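Local coordinates for protein ectonucleoside triphosphate diphosphohydrolase 4 (Homo sapiens, PDB 6WG5) that belongs to the GDA1/CD39 nucleoside phosphatase family, whose members are built on the two-lobed fold of the actin-like ATPase superfamily, at residues D17-Q21 against E194-E198; R22-V27 against V472-E476; K217-G221 against Q377-F381; G398-N402 against Y463-T468; Y413-W418 against R438-C443. All coordinates share one frame; numbering follows the deposited sequence. Where two conformers were deposited one is given.

Contact 1 of 5, residues D17-Q21 against E194-E198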
# COMPACT_ATOMS: atom_id res chain seq x y z
N ASP A 17 7.99 -25.55 5.52
CA ASP A 17 7.21 -26.44 6.37
C ASP A 17 5.87 -25.80 6.73
O ASP A 17 4.88 -26.00 6.02
CB ASP A 17 7.99 -26.78 7.64
CG ASP A 17 7.24 -27.74 8.55
OD1 ASP A 17 6.61 -28.68 8.03
OD2 ASP A 17 7.29 -27.54 9.78
N LYS A 18 5.83 -25.03 7.82
CA LYS A 18 4.61 -24.33 8.18
C LYS A 18 4.33 -23.17 7.23
O LYS A 18 3.17 -22.82 7.00
CB LYS A 18 4.70 -23.82 9.62
CG LYS A 18 3.34 -23.68 10.31
CD LYS A 18 3.47 -23.05 11.69
CE LYS A 18 3.07 -21.58 11.67
NZ LYS A 18 3.19 -20.94 13.01
N LYS A 19 5.38 -22.57 6.66
CA LYS A 19 5.18 -21.55 5.64
C LYS A 19 4.64 -22.16 4.35
O LYS A 19 3.75 -21.60 3.71
CB LYS A 19 6.49 -20.81 5.36
CG LYS A 19 7.02 -20.00 6.54
CD LYS A 19 7.48 -18.62 6.10
CE LYS A 19 8.60 -18.08 6.97
NZ LYS A 19 8.93 -16.66 6.66
N PHE A 20 5.18 -23.32 3.96
CA PHE A 20 4.69 -23.99 2.76
C PHE A 20 3.25 -24.47 2.94
O PHE A 20 2.45 -24.41 2.00
CB PHE A 20 5.61 -25.16 2.41
CG PHE A 20 5.21 -25.89 1.15
CD1 PHE A 20 4.42 -27.03 1.22
CD2 PHE A 20 5.62 -25.44 -0.09
CE1 PHE A 20 4.05 -27.70 0.07
CE2 PHE A 20 5.26 -26.12 -1.24
CZ PHE A 20 4.47 -27.25 -1.16
N GLN A 21 2.91 -24.94 4.14
CA GLN A 21 1.54 -25.37 4.39
C GLN A 21 0.57 -24.20 4.30
O GLN A 21 -0.47 -24.29 3.64
CB GLN A 21 1.44 -26.05 5.76
CG GLN A 21 0.18 -26.89 5.93
CD GLN A 21 -0.31 -26.92 7.36
OE1 GLN A 21 0.45 -27.21 8.29
NE2 GLN A 21 -1.59 -26.61 7.55
N GLU A 194 3.98 -20.72 18.40
CA GLU A 194 4.32 -21.51 17.22
C GLU A 194 5.18 -20.73 16.25
O GLU A 194 5.33 -21.12 15.09
CB GLU A 194 3.06 -22.03 16.51
CG GLU A 194 2.08 -22.77 17.43
CD GLU A 194 2.20 -24.28 17.34
OE1 GLU A 194 2.70 -24.79 16.32
OE2 GLU A 194 1.78 -24.96 18.30
N ASP A 195 5.76 -19.62 16.70
CA ASP A 195 6.77 -18.89 15.94
C ASP A 195 8.11 -19.62 15.91
O ASP A 195 9.17 -19.00 16.01
CB ASP A 195 6.92 -17.49 16.51
CG ASP A 195 7.21 -17.48 18.00
OD1 ASP A 195 8.13 -18.21 18.44
OD2 ASP A 195 6.51 -16.75 18.74
N ASP A 196 8.07 -20.95 15.78
CA ASP A 196 9.28 -21.75 15.83
C ASP A 196 10.10 -21.59 14.56
O ASP A 196 11.33 -21.55 14.59
CB ASP A 196 8.92 -23.21 16.07
CG ASP A 196 7.85 -23.38 17.14
OD1 ASP A 196 7.67 -22.46 17.96
OD2 ASP A 196 7.19 -24.45 17.16
N ASP A 197 9.42 -21.49 13.42
CA ASP A 197 10.08 -21.26 12.14
C ASP A 197 10.27 -19.78 11.85
O ASP A 197 11.28 -19.40 11.24
CB ASP A 197 9.27 -21.90 11.01
CG ASP A 197 10.14 -22.48 9.91
OD1 ASP A 197 11.35 -22.67 10.14
OD2 ASP A 197 9.60 -22.77 8.82
N GLU A 198 9.34 -18.93 12.28
CA GLU A 198 9.37 -17.52 11.97
C GLU A 198 10.31 -16.76 12.91
O GLU A 198 10.74 -17.27 13.95
CB GLU A 198 7.95 -16.93 12.06
CG GLU A 198 6.99 -17.45 10.99
CD GLU A 198 7.05 -16.64 9.71
OE1 GLU A 198 6.05 -16.64 8.97
OE2 GLU A 198 8.10 -16.01 9.45

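Contact 2 of 5, residues R22-V27 against V472-E476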
# COMPACT_ATOMS: atom_id res chain seq x y z
N ARG A 22 0.90 -23.09 4.96
CA ARG A 22 0.07 -21.90 4.86
C ARG A 22 -0.00 -21.41 3.42
O ARG A 22 -1.08 -21.06 2.92
CB ARG A 22 0.61 -20.80 5.78
CG ARG A 22 -0.27 -19.55 5.82
CD ARG A 22 0.16 -18.59 6.92
NE ARG A 22 -0.83 -17.54 7.14
CZ ARG A 22 -1.90 -17.66 7.92
NH1 ARG A 22 -2.15 -18.79 8.57
NH2 ARG A 22 -2.74 -16.64 8.04
N TYR A 23 1.14 -21.37 2.73
CA TYR A 23 1.16 -21.03 1.31
C TYR A 23 0.25 -21.96 0.52
O TYR A 23 -0.50 -21.52 -0.36
CB TYR A 23 2.60 -21.09 0.80
CG TYR A 23 2.80 -21.05 -0.70
CD1 TYR A 23 1.93 -20.36 -1.54
CD2 TYR A 23 3.88 -21.70 -1.28
CE1 TYR A 23 2.13 -20.34 -2.91
CE2 TYR A 23 4.09 -21.68 -2.64
CZ TYR A 23 3.22 -21.00 -3.45
OH TYR A 23 3.44 -20.99 -4.81
N LEU A 24 0.30 -23.26 0.83
CA LEU A 24 -0.52 -24.23 0.11
C LEU A 24 -1.98 -24.15 0.52
O LEU A 24 -2.87 -24.38 -0.30
CB LEU A 24 0.03 -25.63 0.35
CG LEU A 24 -0.54 -26.79 -0.47
CD1 LEU A 24 -0.50 -26.50 -1.97
CD2 LEU A 24 0.24 -28.06 -0.16
N ALA A 25 -2.25 -23.82 1.79
CA ALA A 25 -3.63 -23.76 2.27
C ALA A 25 -4.41 -22.63 1.60
O ALA A 25 -5.54 -22.82 1.14
CB ALA A 25 -3.65 -23.60 3.79
N ARG A 26 -3.81 -21.44 1.53
CA ARG A 26 -4.53 -20.29 0.98
C ARG A 26 -4.84 -20.47 -0.50
O ARG A 26 -5.85 -19.96 -0.99
CB ARG A 26 -3.73 -19.01 1.20
CG ARG A 26 -4.45 -17.76 0.72
CD ARG A 26 -3.97 -16.52 1.45
NE ARG A 26 -4.80 -15.36 1.12
CZ ARG A 26 -5.80 -14.90 1.87
NH1 ARG A 26 -6.49 -13.84 1.47
NH2 ARG A 26 -6.11 -15.49 3.02
N VAL A 27 -3.98 -21.19 -1.23
CA VAL A 27 -4.18 -21.35 -2.67
C VAL A 27 -5.25 -22.39 -2.97
O VAL A 27 -6.02 -22.24 -3.93
CB VAL A 27 -2.84 -21.71 -3.34
CG1 VAL A 27 -3.05 -22.05 -4.82
CG2 VAL A 27 -1.85 -20.56 -3.19
N VAL A 472 0.56 -11.63 -2.67
CA VAL A 472 1.02 -12.47 -1.57
C VAL A 472 0.12 -13.70 -1.52
O VAL A 472 -1.11 -13.58 -1.53
CB VAL A 472 0.99 -11.72 -0.23
CG1 VAL A 472 1.56 -12.59 0.88
CG2 VAL A 472 1.78 -10.42 -0.34
N TYR A 473 0.74 -14.87 -1.46
CA TYR A 473 0.01 -16.14 -1.53
C TYR A 473 -0.97 -16.12 -2.70
O TYR A 473 -2.12 -16.57 -2.60
CB TYR A 473 -0.71 -16.42 -0.21
CG TYR A 473 0.24 -16.65 0.96
CD1 TYR A 473 1.52 -17.16 0.75
CD2 TYR A 473 -0.14 -16.34 2.26
CE1 TYR A 473 2.39 -17.36 1.81
CE2 TYR A 473 0.73 -16.54 3.32
CZ TYR A 473 1.99 -17.05 3.09
OH TYR A 473 2.86 -17.25 4.13
N ASP A 474 -0.50 -15.58 -3.83
CA ASP A 474 -1.24 -15.59 -5.09
C ASP A 474 -2.55 -14.81 -5.00
O ASP A 474 -3.51 -15.10 -5.71
CB ASP A 474 -1.51 -17.03 -5.56
CG ASP A 474 -0.24 -17.77 -5.93
OD1 ASP A 474 0.33 -17.47 -7.00
OD2 ASP A 474 0.19 -18.65 -5.15
N LYS A 475 -2.58 -13.79 -4.14
CA LYS A 475 -3.74 -12.92 -4.02
C LYS A 475 -3.28 -11.49 -3.77
O LYS A 475 -2.30 -11.26 -3.06
CB LYS A 475 -4.68 -13.37 -2.89
CG LYS A 475 -5.33 -14.72 -3.13
CD LYS A 475 -6.34 -15.06 -2.05
CE LYS A 475 -6.89 -16.47 -2.21
NZ LYS A 475 -7.80 -16.85 -1.10
N GLU A 476 -4.00 -10.54 -4.36
CA GLU A 476 -3.70 -9.13 -4.14
C GLU A 476 -3.82 -8.79 -2.66
O GLU A 476 -4.56 -9.43 -1.91
CB GLU A 476 -4.66 -8.26 -4.97
CG GLU A 476 -4.57 -6.76 -4.73
CD GLU A 476 -5.65 -5.99 -5.46
OE1 GLU A 476 -6.59 -6.62 -5.98
OE2 GLU A 476 -5.57 -4.74 -5.50

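Contact 3 of 5, residues K217-G221 against Q377-F381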
# COMPACT_ATOMS: atom_id res chain seq x y z
N LYS A 217 6.07 -12.52 17.09
CA LYS A 217 6.47 -12.64 15.69
C LYS A 217 6.84 -11.29 15.11
O LYS A 217 6.13 -10.30 15.29
CB LYS A 217 5.33 -13.25 14.87
CG LYS A 217 5.19 -14.75 14.95
CD LYS A 217 4.19 -15.23 13.91
CE LYS A 217 3.94 -16.72 14.00
NZ LYS A 217 2.95 -17.16 12.98
N ARG A 218 7.96 -11.25 14.40
CA ARG A 218 8.32 -10.08 13.61
C ARG A 218 7.30 -9.86 12.50
O ARG A 218 6.78 -10.81 11.92
CB ARG A 218 9.71 -10.26 13.02
CG ARG A 218 10.26 -9.05 12.30
CD ARG A 218 11.65 -9.33 11.77
NE ARG A 218 11.64 -10.32 10.70
CZ ARG A 218 12.73 -10.89 10.20
NH1 ARG A 218 13.93 -10.58 10.66
NH2 ARG A 218 12.61 -11.78 9.22
N THR A 219 7.00 -8.59 12.22
CA THR A 219 6.10 -8.24 11.14
C THR A 219 6.89 -7.84 9.89
O THR A 219 8.10 -7.64 9.93
CB THR A 219 5.17 -7.09 11.55
OG1 THR A 219 5.95 -5.96 11.98
CG2 THR A 219 4.24 -7.53 12.68
N ALA A 220 6.17 -7.73 8.78
CA ALA A 220 6.74 -7.38 7.49
C ALA A 220 6.30 -5.97 7.11
O ALA A 220 5.10 -5.69 7.08
CB ALA A 220 6.33 -8.38 6.41
N GLY A 221 7.26 -5.10 6.83
CA GLY A 221 6.95 -3.78 6.33
C GLY A 221 6.57 -3.82 4.87
O GLY A 221 6.76 -4.82 4.17
N GLN A 377 19.18 -5.17 10.64
CA GLN A 377 19.67 -6.54 10.82
C GLN A 377 18.56 -7.50 11.22
O GLN A 377 18.72 -8.72 11.05
CB GLN A 377 20.79 -6.58 11.85
CG GLN A 377 20.44 -5.96 13.21
CD GLN A 377 20.90 -4.52 13.33
OE1 GLN A 377 20.77 -3.73 12.39
NE2 GLN A 377 21.45 -4.17 14.49
N ASN A 378 17.43 -7.00 11.73
CA ASN A 378 16.30 -7.84 12.14
C ASN A 378 15.01 -7.21 11.61
O ASN A 378 14.21 -6.65 12.36
CB ASN A 378 16.26 -8.00 13.66
CG ASN A 378 15.09 -8.85 14.12
OD1 ASN A 378 14.45 -9.53 13.31
ND2 ASN A 378 14.81 -8.82 15.41
N SER A 379 14.80 -7.30 10.29
CA SER A 379 13.62 -6.72 9.66
C SER A 379 13.40 -7.41 8.31
O SER A 379 14.26 -8.15 7.82
CB SER A 379 13.77 -5.21 9.48
OG SER A 379 14.77 -4.91 8.52
N GLU A 380 12.24 -7.15 7.73
CA GLU A 380 11.91 -7.63 6.39
C GLU A 380 10.86 -6.70 5.79
O GLU A 380 10.03 -6.14 6.51
CB GLU A 380 11.40 -9.07 6.41
CG GLU A 380 10.13 -9.28 7.21
CD GLU A 380 9.73 -10.74 7.30
OE1 GLU A 380 9.53 -11.37 6.23
OE2 GLU A 380 9.60 -11.27 8.43
N PHE A 381 10.91 -6.55 4.47
CA PHE A 381 10.01 -5.67 3.75
C PHE A 381 9.54 -6.35 2.48
O PHE A 381 10.26 -7.15 1.88
CB PHE A 381 10.67 -4.33 3.38
CG PHE A 381 10.72 -3.35 4.51
CD1 PHE A 381 9.83 -2.29 4.57
CD2 PHE A 381 11.67 -3.47 5.51
CE1 PHE A 381 9.88 -1.37 5.60
CE2 PHE A 381 11.73 -2.55 6.55
CZ PHE A 381 10.82 -1.51 6.59
O HOH W 1 16.87 -10.46 9.26
O HOH W 2 10.29 -6.05 10.27

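Contact 4 of 5, residues G398-N402 against Y463-T468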
# COMPACT_ATOMS: atom_id res chain seq x y z
N GLY A 398 12.21 -10.45 -10.42
CA GLY A 398 11.32 -10.18 -9.31
C GLY A 398 11.51 -11.17 -8.18
O GLY A 398 12.00 -12.29 -8.36
N GLY A 399 11.12 -10.74 -6.98
CA GLY A 399 11.26 -11.56 -5.80
C GLY A 399 12.33 -11.04 -4.86
O GLY A 399 12.43 -9.83 -4.64
N ASP A 400 13.14 -11.94 -4.30
CA ASP A 400 14.17 -11.53 -3.36
C ASP A 400 15.14 -10.56 -4.04
O ASP A 400 15.75 -10.89 -5.06
CB ASP A 400 14.92 -12.75 -2.83
CG ASP A 400 14.05 -13.63 -1.95
OD1 ASP A 400 12.96 -13.17 -1.53
OD2 ASP A 400 14.45 -14.78 -1.66
N TYR A 401 15.27 -9.38 -3.45
CA TYR A 401 16.11 -8.33 -4.01
C TYR A 401 17.57 -8.55 -3.65
O TYR A 401 17.89 -8.95 -2.53
CB TYR A 401 15.63 -6.97 -3.51
CG TYR A 401 16.52 -5.81 -3.88
CD1 TYR A 401 16.44 -5.23 -5.14
CD2 TYR A 401 17.44 -5.29 -2.98
CE1 TYR A 401 17.24 -4.16 -5.49
CE2 TYR A 401 18.25 -4.22 -3.32
CZ TYR A 401 18.14 -3.66 -4.57
OH TYR A 401 18.94 -2.60 -4.92
N ASN A 402 18.45 -8.28 -4.61
CA ASN A 402 19.90 -8.33 -4.39
C ASN A 402 20.52 -7.17 -5.15
O ASN A 402 20.47 -7.15 -6.39
CB ASN A 402 20.48 -9.66 -4.84
CG ASN A 402 21.99 -9.73 -4.65
OD1 ASN A 402 22.75 -9.23 -5.48
ND2 ASN A 402 22.42 -10.34 -3.56
N TYR A 463 21.41 -5.14 1.99
CA TYR A 463 20.15 -5.58 2.58
C TYR A 463 19.63 -6.82 1.86
O TYR A 463 19.53 -6.84 0.63
CB TYR A 463 19.11 -4.46 2.52
CG TYR A 463 17.90 -4.69 3.39
CD1 TYR A 463 16.65 -4.93 2.84
CD2 TYR A 463 18.01 -4.67 4.78
CE1 TYR A 463 15.55 -5.15 3.64
CE2 TYR A 463 16.91 -4.89 5.59
CZ TYR A 463 15.68 -5.12 5.01
OH TYR A 463 14.59 -5.33 5.82
N LYS A 464 19.31 -7.86 2.63
CA LYS A 464 18.93 -9.15 2.08
C LYS A 464 17.47 -9.52 2.33
O LYS A 464 17.05 -10.61 1.92
CB LYS A 464 19.82 -10.26 2.65
CG LYS A 464 21.30 -10.13 2.29
CD LYS A 464 21.55 -10.36 0.80
CE LYS A 464 22.80 -9.63 0.31
NZ LYS A 464 22.48 -8.66 -0.78
N SER A 465 16.69 -8.64 2.96
CA SER A 465 15.35 -8.99 3.42
C SER A 465 14.24 -8.23 2.69
O SER A 465 13.14 -8.11 3.23
CB SER A 465 15.25 -8.76 4.93
OG SER A 465 16.30 -9.42 5.60
N LEU A 466 14.51 -7.73 1.49
CA LEU A 466 13.48 -7.13 0.66
C LEU A 466 13.00 -8.15 -0.36
O LEU A 466 13.82 -8.79 -1.03
CB LEU A 466 13.99 -5.88 -0.07
CG LEU A 466 13.02 -5.31 -1.11
CD1 LEU A 466 11.77 -4.78 -0.43
CD2 LEU A 466 13.67 -4.22 -1.95
N LYS A 467 11.69 -8.31 -0.47
CA LYS A 467 11.09 -9.15 -1.50
C LYS A 467 10.13 -8.29 -2.31
O LYS A 467 9.13 -7.79 -1.77
CB LYS A 467 10.35 -10.34 -0.90
CG LYS A 467 9.99 -11.39 -1.95
CD LYS A 467 8.82 -12.26 -1.53
CE LYS A 467 9.16 -13.17 -0.36
NZ LYS A 467 8.31 -14.40 -0.35
N THR A 468 10.43 -8.11 -3.59
CA THR A 468 9.51 -7.43 -4.49
C THR A 468 8.48 -8.43 -4.98
O THR A 468 8.79 -9.60 -5.22
CB THR A 468 10.26 -6.80 -5.66
OG1 THR A 468 10.79 -7.84 -6.50
CG2 THR A 468 11.40 -5.93 -5.16
O HOH W 3 13.65 -8.28 -6.55
O HOH W 4 16.90 -7.77 -0.17
O HOH W 5 23.90 -7.35 -3.56

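Contact 5 of 5, residues Y413-W418 against R438-C443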
# COMPACT_ATOMS: atom_id res chain seq x y z
N TYR A 413 20.87 -3.38 -19.17
CA TYR A 413 19.68 -3.00 -19.92
C TYR A 413 19.82 -1.59 -20.49
O TYR A 413 19.53 -1.35 -21.67
CB TYR A 413 18.44 -3.11 -19.04
CG TYR A 413 17.16 -2.67 -19.73
CD1 TYR A 413 16.39 -3.57 -20.45
CD2 TYR A 413 16.73 -1.35 -19.66
CE1 TYR A 413 15.23 -3.17 -21.09
CE2 TYR A 413 15.57 -0.94 -20.29
CZ TYR A 413 14.83 -1.85 -21.00
OH TYR A 413 13.67 -1.46 -21.64
N CYS A 414 20.28 -0.65 -19.66
CA CYS A 414 20.37 0.75 -20.10
C CYS A 414 21.40 0.93 -21.20
O CYS A 414 21.20 1.73 -22.12
CB CYS A 414 20.69 1.64 -18.90
SG CYS A 414 19.36 1.61 -17.71
N ALA A 415 22.51 0.19 -21.13
CA ALA A 415 23.56 0.31 -22.13
C ALA A 415 23.23 -0.39 -23.44
O ALA A 415 24.05 -0.36 -24.36
CB ALA A 415 24.87 -0.24 -21.57
N THR A 416 22.06 -1.01 -23.55
CA THR A 416 21.66 -1.71 -24.76
C THR A 416 20.99 -0.73 -25.72
O THR A 416 20.12 0.05 -25.31
CB THR A 416 20.70 -2.86 -24.43
OG1 THR A 416 21.33 -3.75 -23.51
CG2 THR A 416 20.31 -3.62 -25.70
N LYS A 417 21.40 -0.76 -26.99
CA LYS A 417 20.83 0.13 -27.99
C LYS A 417 19.31 0.02 -28.00
O LYS A 417 18.75 -1.07 -27.86
CB LYS A 417 21.36 -0.21 -29.38
CG LYS A 417 22.85 0.04 -29.57
CD LYS A 417 23.24 -0.29 -31.00
CE LYS A 417 24.67 -0.77 -31.11
NZ LYS A 417 24.86 -1.64 -32.31
N TRP A 418 18.65 1.17 -28.17
CA TRP A 418 17.19 1.20 -28.19
C TRP A 418 16.63 0.25 -29.24
O TRP A 418 15.61 -0.41 -29.02
CB TRP A 418 16.71 2.62 -28.44
CG TRP A 418 15.23 2.76 -28.55
CD1 TRP A 418 14.52 3.16 -29.64
CD2 TRP A 418 14.26 2.49 -27.52
NE1 TRP A 418 13.17 3.16 -29.36
CE2 TRP A 418 12.99 2.75 -28.07
CE3 TRP A 418 14.35 2.05 -26.20
CZ2 TRP A 418 11.82 2.59 -27.34
CZ3 TRP A 418 13.18 1.89 -25.47
CH2 TRP A 418 11.93 2.16 -26.04
N ARG A 438 7.07 0.95 -20.37
CA ARG A 438 8.01 0.24 -19.51
C ARG A 438 9.38 0.14 -20.17
O ARG A 438 10.41 0.36 -19.52
CB ARG A 438 7.46 -1.15 -19.17
CG ARG A 438 8.48 -2.13 -18.61
CD ARG A 438 9.17 -1.60 -17.37
NE ARG A 438 8.21 -1.12 -16.37
CZ ARG A 438 8.55 -0.52 -15.24
NH1 ARG A 438 9.82 -0.32 -14.93
NH2 ARG A 438 7.60 -0.11 -14.40
N LEU A 439 9.41 -0.19 -21.46
CA LEU A 439 10.68 -0.34 -22.15
C LEU A 439 11.46 0.96 -22.18
O LEU A 439 12.69 0.97 -22.07
CB LEU A 439 10.43 -0.84 -23.58
CG LEU A 439 11.62 -1.45 -24.31
CD1 LEU A 439 11.90 -2.86 -23.80
CD2 LEU A 439 11.39 -1.46 -25.81
N LYS A 440 10.76 2.09 -22.30
CA LYS A 440 11.42 3.38 -22.45
C LYS A 440 11.89 3.94 -21.11
O LYS A 440 12.98 4.51 -21.03
CB LYS A 440 10.46 4.36 -23.13
CG LYS A 440 10.93 5.80 -23.18
CD LYS A 440 10.05 6.60 -24.13
CE LYS A 440 10.36 8.08 -24.11
NZ LYS A 440 9.34 8.85 -24.88
N TYR A 441 11.09 3.80 -20.06
CA TYR A 441 11.37 4.44 -18.78
C TYR A 441 11.89 3.47 -17.72
O TYR A 441 12.02 3.86 -16.56
CB TYR A 441 10.11 5.15 -18.28
CG TYR A 441 9.68 6.28 -19.19
CD1 TYR A 441 10.41 7.46 -19.25
CD2 TYR A 441 8.55 6.16 -19.99
CE1 TYR A 441 10.03 8.49 -20.09
CE2 TYR A 441 8.16 7.20 -20.82
CZ TYR A 441 8.90 8.35 -20.87
OH TYR A 441 8.53 9.39 -21.70
N GLN A 442 12.19 2.23 -18.10
CA GLN A 442 12.78 1.28 -17.15
C GLN A 442 14.05 1.84 -16.53
O GLN A 442 14.28 1.69 -15.33
CB GLN A 442 13.07 -0.05 -17.85
CG GLN A 442 14.09 -0.95 -17.15
CD GLN A 442 13.56 -1.57 -15.87
OE1 GLN A 442 12.35 -1.65 -15.66
NE2 GLN A 442 14.47 -2.02 -15.02
N CYS A 443 14.89 2.49 -17.34
CA CYS A 443 16.19 2.95 -16.84
C CYS A 443 16.02 3.99 -15.75
O CYS A 443 16.53 3.84 -14.63
CB CYS A 443 17.03 3.49 -17.99
SG CYS A 443 17.77 2.14 -18.86

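Contact 1 of 5, residues D17-Q21 against E194-E198
Lys18 and Lys19, in the first turn of the N-terminal helix 18-28, reach across to Glu194 and Glu198 in the acidic loop that joins helix 172-186 to strand 200-203. Both lysines start toward the loop but part ways at the first torsion. In Lys18 the CG swings away from the backbone N (chi1 -153°), whereas in Lys19 it lies beside that nitrogen. Lys18 ends on a backbone group: its NZ gives a hydrogen bond to Glu194 O at 3.0 Å, arriving from above the carbonyl plane instead of along a lone pair. The two side chains run at about a right angle. Lys19 meets a carboxylate, with a hydrogen-bonded salt bridge of 3.0 Å between Lys19 NZ and Glu198 OE2. Here the ammonium sits over the carboxylate plane, and Lys19 CD, 3.8 Å from Glu198 OE1, passes the carboxylate at a slant. Between these grips Asp197 OD2 faces Lys19 CG at 4.4 Å and Asp17 CB at 4.5 Å. This is a solvent-facing electrostatic contact between the start of helix 18-28 and the acidic connection from helix 172-186 to strand 200-203 of the actin-like fold.

Contact 2 of 5, residues R22-V27 against V472-E476
The ring of Tyr473 lies against the helix 18-28 backbone with one face turned to Tyr23, whose CA stands 4.2 Å from the ring centroid and 27° off its normal, a CH-pi contact over the face. Val472 CG1 lies at the opposite face, offset toward the rim. Tyr23 CB adds an apolar contact to Tyr473 CE1 at 3.9 Å. Tyr473 occupies the second position of a type I' turn from Val472 to Lys475, which presents three successive side chains to the helix. Arg26 runs roughly perpendicular to the tyrosine, its extended chain (CG anti to the backbone N, chi1 -177°) bringing CD to 3.7 Å from Tyr473 CB. Farther out, Arg26 NE lies 3.5 Å from Lys475 CD, and Lys475 NZ lies over one guanidinium face, offset toward its rim. On the other flank Asp474 OD2 comes into the plane of the Tyr23 ring, 3.4 Å from CE1, and stands equally far from Val27 CG2. No hydrogen bond crosses between the segments. Adhesion therefore rests on CH-pi and aliphatic contact, while the 4.0 Å approach of Arg26 NE to Lys475 NZ, with Arg77 also near the lysine, is probably tolerated through solvent screening at this surface.

Contact 3 of 5, residues K217-G221 against Q377-F381
Arg218 crosses to Asn378 and Glu380 with a side chain that is extended at first and then bends. CB points to the opposite segment, and the chain also packs beside Val201. At CD the arginine comes level with the amide of the facing loop, 3.2 Å from Asn378 OD1. The turn at chi3 (68°) then swings the guanidinium between the two acceptors. NE donates to Glu380 OE2 at 3.2 Å, close to the guanidinium plane and on the anti side of the carboxylate but tilted out of its plane. NH2 reaches the same oxygen in a weak hydrogen bond, and the two make up a salt bridge in which the flat groups stand almost perpendicular, 83° apart. NH1 takes the other side, binding Asn378 OD1 at 2.9 Å in the carbonyl plane, and a water carries it on to Gln377 O. Ser379 O lies over one guanidinium face. Glu380 OE2 also pairs with Arg189 NH1, so one carboxylate oxygen serves two arginines.

Beyond this polar cluster along the chain, the segments enter one of the two central mixed sheets of the actin-like fold, where strands 221-225 and 381-385 run parallel as neighbours. Their first bridge is Gly221 with Phe381, preceded by the bond from Gly221 N to Glu380 O at 3.0 Å. The Phe381 ring lies off-centre over Gly221, whose CA is 4.1 Å from the ring centroid in a CH-pi contact, and the same ring meets Phe459 edge-to-face. A second water spans the loops, donating to Thr219 O at 2.7 Å and accepting weakly from Glu380 N.

Contact 4 of 5, residues G398-N402 against Y463-T468
Two torsions set the side chains of this junction: Tyr401 carries its CG away from the backbone N (chi1 173°), which sets CG and the ring beside Leu466 CD2, while Thr468 turns its OG1 between the backbone N and the carbonyl carbon (chi1 68°), where it faces Gly399. The segments join the edge of the mixed sheet of the actin-like fold, strand 466-468, to the loop that leads into helix 403-414. Asp400 and Lys467 form a single backbone bridge. To one side of it Gly399 N gives a hydrogen bond to Thr468 OG1 at 3.0 Å and Thr468 N binds Gly399 O, with a water joining that carbonyl to the threonine hydroxyl. To the other, Tyr401 N donates to Leu466 O at 2.9 Å in an almost straight bond of 177°, though the N-H comes in tilted from the carbonyl plane. Next to that bond Tyr401 CB packs on Leu466 CD2 at 3.7 Å, and the tyrosine hydroxyl continues to His454 of helix 436-456. Where the chains splay apart, a second water lies at the edge of the Tyr401 ring, in its plane; it accepts from Leu466 N and is 2.8 Å from Tyr401 O and 2.9 Å from Tyr463 O. Asn402 caps the following helix through OD1, which accepts from Lys405 N. Its ND2 and Lys464 NZ, both donors, lie side by side 3.2 Å apart, and a third water bonds weakly to Asn402 OD1 and Lys464 NZ.

Contact 5 of 5, residues Y413-W418 against R438-C443
A disulfide between Cys414 and Cys443 ties the C-terminal end of helix 403-414 to helix 436-456, with the two SG atoms 2.0 Å apart. Next to it stands Tyr413, its CG anti to the backbone N (chi1 177°), which sends the ring obliquely across a turn of helix 436-456. Cys443 SG approaches this ring at its edge, in plane, 5.0 Å from the centroid, a sulfur-aromatic contact. Farther along the same side Tyr413 CE2 touches Gln442 CG at 3.5 Å. The hydroxyl closes the row: Tyr413 OH donates to Leu439 O at 2.7 Å, lying in the carbonyl plane on a lone pair. The covalent link and this hydrogen bond thus fall one helical turn apart, fastening the tight connection between helices 403-414 and 418-427, made by residues 415-417, to helix 436-456 in this helical part of the fold. Trp418 opens helix 418-427 and brings the edge of its six-membered ring to the same turn, its CH2 3.7 Å from Leu439 CD2 and its CZ3 3.8 Å from Lys440 CA. Leu439 therefore lies between the phenol and the indole, with Phe425 and Tyr430 beside it. Within helix 436-456, Arg438 NH1 donates to Gln442 OE1 at 3.0 Å, while Gln442 NE2 bonds to Cys390 O and Arg438 NH2 pairs with Glu386.

Contacts 1 and 2 are surface contacts of one element, helix 18-28, whose first turn uses lysines, one in a salt bridge and one on a carbonyl, and whose later turns use aromatic and aliphatic packing. Contacts 3 and 4, partly buried, share one mixed sheet: strand 381-385 lies between 221-225 and 466-468, and Phe381 O with Lys467 N and Ser379 OG with Tyr463 OH are probable hydrogen bonds between them. Contact 1 reaches contact 3 where Asp195 packs on Lys217 and Lys18 NZ nears Lys217 NZ, like charges. Contact 5, buried, its centre about 27 Å from the centre of the chain, is helical and covalent; helix 436-456 leads on to strand 466-468 of contact 4.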